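Local coordinates for gram-positive cocci surface proteins LPxTG domain-containing protein (PDB 3NZ3) that probably serves as a cell-wall-anchored adhesin, its mucin-binding domain, the part crystallised here, attaching pneumococci to host mucin, at residues Y28-K31 with V32-Q35. Sequence-based numbering, arbitrary orientation.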
ATOM      1  N   TYR A  28      -8.389   4.294   9.977  1.00 19.46           N
ATOM      2  CA  TYR A  28      -8.996   3.771  11.202  1.00 19.63           C
ATOM      3  C   TYR A  28     -10.074   4.750  11.642  1.00 20.08           C
ATOM      4  O   TYR A  28      -9.766   5.882  12.024  1.00 20.02           O
ATOM      5  CB  TYR A  28      -7.942   3.613  12.300  1.00 19.67           C
ATOM      6  CG  TYR A  28      -6.814   2.677  11.927  1.00 19.94           C
ATOM      7  CD1 TYR A  28      -5.675   3.150  11.277  1.00 20.16           C
ATOM      8  CD2 TYR A  28      -6.894   1.317  12.213  1.00 20.03           C
ATOM      9  CE1 TYR A  28      -4.631   2.283  10.921  1.00 20.02           C
ATOM     10  CE2 TYR A  28      -5.864   0.444  11.868  1.00 20.46           C
ATOM     11  CZ  TYR A  28      -4.735   0.936  11.217  1.00 20.63           C
ATOM     12  OH  TYR A  28      -3.715   0.075  10.877  1.00 20.26           O
ATOM     13  N   VAL A  29     -11.335   4.323  11.571  1.00 19.95           N
ATOM     14  CA  VAL A  29     -12.455   5.230  11.830  1.00 20.01           C
ATOM     15  C   VAL A  29     -13.472   4.689  12.837  1.00 20.13           C
ATOM     16  O   VAL A  29     -13.554   3.483  13.088  1.00 19.72           O
ATOM     17  CB  VAL A  29     -13.200   5.652  10.523  1.00 19.89           C
ATOM     18  CG1 VAL A  29     -12.235   6.251   9.486  1.00 19.63           C
ATOM     19  CG2 VAL A  29     -13.976   4.483   9.919  1.00 20.72           C
ATOM     20  N   ASP A  30     -14.244   5.604  13.411  1.00 20.62           N
ATOM     21  CA  ASP A  30     -15.417   5.237  14.190  1.00 21.23           C
ATOM     22  C   ASP A  30     -16.475   4.695  13.222  1.00 21.61           C
ATOM     23  O   ASP A  30     -16.819   5.354  12.236  1.00 21.80           O
ATOM     24  CB  ASP A  30     -15.933   6.467  14.942  1.00 21.30           C
ATOM     25  CG  ASP A  30     -17.075   6.150  15.889  1.00 21.01           C
ATOM     26  OD1 ASP A  30     -18.124   5.664  15.429  1.00 22.14           O
ATOM     27  OD2 ASP A  30     -16.926   6.413  17.098  1.00 21.77           O
ATOM     28  N   LYS A  31     -16.975   3.491  13.505  1.00 22.46           N
ATOM     29  CA  LYS A  31     -17.981   2.820  12.660  1.00 23.13           C
ATOM     30  C   LYS A  31     -19.181   3.708  12.327  1.00 23.53           C
ATOM     31  O   LYS A  31     -19.696   3.661  11.208  1.00 23.45           O
ATOM     32  CB  LYS A  31     -18.471   1.520  13.322  1.00 23.22           C
ATOM     33  CG  LYS A  31     -19.330   0.642  12.403  1.00 25.18           C
ATOM     34  CD  LYS A  31     -19.972  -0.502  13.155  1.00 28.11           C
ATOM     35  CE  LYS A  31     -20.876  -1.324  12.234  1.00 30.17           C
ATOM     36  NZ  LYS A  31     -21.610  -2.361  13.007  1.00 31.73           N
ATOM     37  N   VAL A  32     -19.617   4.511  13.298  1.00 23.59           N
ATOM     38  CA  VAL A  32     -20.828   5.328  13.159  1.00 24.38           C
ATOM     39  C   VAL A  32     -20.538   6.739  12.633  1.00 24.41           C
ATOM     40  O   VAL A  32     -21.139   7.180  11.645  1.00 24.17           O
ATOM     41  CB  VAL A  32     -21.611   5.408  14.506  1.00 24.25           C
ATOM     42  CG1 VAL A  32     -22.758   6.415  14.423  1.00 25.59           C
ATOM     43  CG2 VAL A  32     -22.138   4.032  14.907  1.00 24.80           C
ATOM     44  N   THR A  33     -19.612   7.437  13.289  1.00 24.70           N
ATOM     45  CA  THR A  33     -19.377   8.862  13.005  1.00 25.10           C
ATOM     46  C   THR A  33     -18.388   9.094  11.865  1.00 25.38           C
ATOM     47  O   THR A  33     -18.343  10.188  11.290  1.00 25.78           O
ATOM     48  CB  THR A  33     -18.844   9.608  14.244  1.00 25.21           C
ATOM     49  OG1 THR A  33     -17.547   9.100  14.577  1.00 25.27           O
ATOM     50  CG2 THR A  33     -19.777   9.438  15.430  1.00 25.09           C
ATOM     51  N   ASN A  34     -17.592   8.071  11.560  1.00 25.35           N
ATOM     52  CA  ASN A  34     -16.566   8.132  10.513  1.00 25.27           C
ATOM     53  C   ASN A  34     -15.364   9.027  10.846  1.00 25.13           C
ATOM     54  O   ASN A  34     -14.534   9.314   9.981  1.00 25.17           O
ATOM     55  CB  ASN A  34     -17.181   8.517   9.164  1.00 25.95           C
ATOM     56  CG  ASN A  34     -16.488   7.850   8.001  1.00 27.00           C
ATOM     57  OD1 ASN A  34     -16.090   6.686   8.085  0.70 28.01           O
ATOM     58  ND2 ASN A  34     -16.339   8.581   6.901  0.70 27.80           N
ATOM     59  N   GLN A  35     -15.273   9.463  12.098  1.00 24.66           N
ATOM     60  CA  GLN A  35     -14.123  10.232  12.579  1.00 24.74           C
ATOM     61  C   GLN A  35     -12.908   9.306  12.631  1.00 23.92           C
ATOM     62  O   GLN A  35     -13.035   8.142  13.010  1.00 23.35           O
ATOM     63  CB  GLN A  35     -14.425  10.784  13.976  1.00 25.49           C
ATOM     64  CG  GLN A  35     -13.669  12.054  14.349  1.00 28.23           C
ATOM     65  CD  GLN A  35     -14.152  13.279  13.586  1.00 29.82           C
ATOM     66  OE1 GLN A  35     -13.348  14.034  13.064  1.00 32.10           O
ATOM     67  NE2 GLN A  35     -15.472  13.478  13.518  1.00 32.49           N
TER
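V32 meets D30 through its backbone: V32 N donates to D30 OD1 at 2.8 Å, reaching the oxygen nearly end-on to its C-O bond. This bond, from a side chain to the amide two residues on, defines an Asx turn. It is possible because D30 CG stands anti to the backbone N (chi1 -174°), directing the carboxylate over the loop that follows. T33 supplies a second amide to the same oxygen, T33 N to D30 OD1 at 3.2 Å, approaching from above the carboxylate plane; this bond is longer but straighter, 169° at the hydrogen against 147° for V32. The T33 hydroxyl lies across the base of the D30 side chain, with T33 OG1 3.1 Å from D30 CB, and also accepts a weak bond from the Q35 amide. At N34 the chain adopts a left-handed conformation, and N34 N bonds to D30 O at 2.9 Å, an i to i+4 link that completes an Asx motif. The N34 side chain runs alongside V29, where N34 OD1 approaches V29 CG2 to 3.6 Å. Q35 closes the loop: its O accepts from D30 N at 2.8 Å, in the carbonyl plane, while V29 CA brings a C-H to the same oxygen. Residues 31-34 thus form a four-residue beta-hairpin loop leading into strand 36-37, where V37 pairs through the backbone with Y28, and on to strand 39-53, antiparallel to strand 14-30. D30 OD2 is bonded to the Y81 hydroxyl, so both carboxylate oxygens are engaged. Two amides converging on OD1 and a hydroxyl at OD2 would probably stabilise the ionised form of this buried aspartate, while fixing its rotation and the shape of the turn.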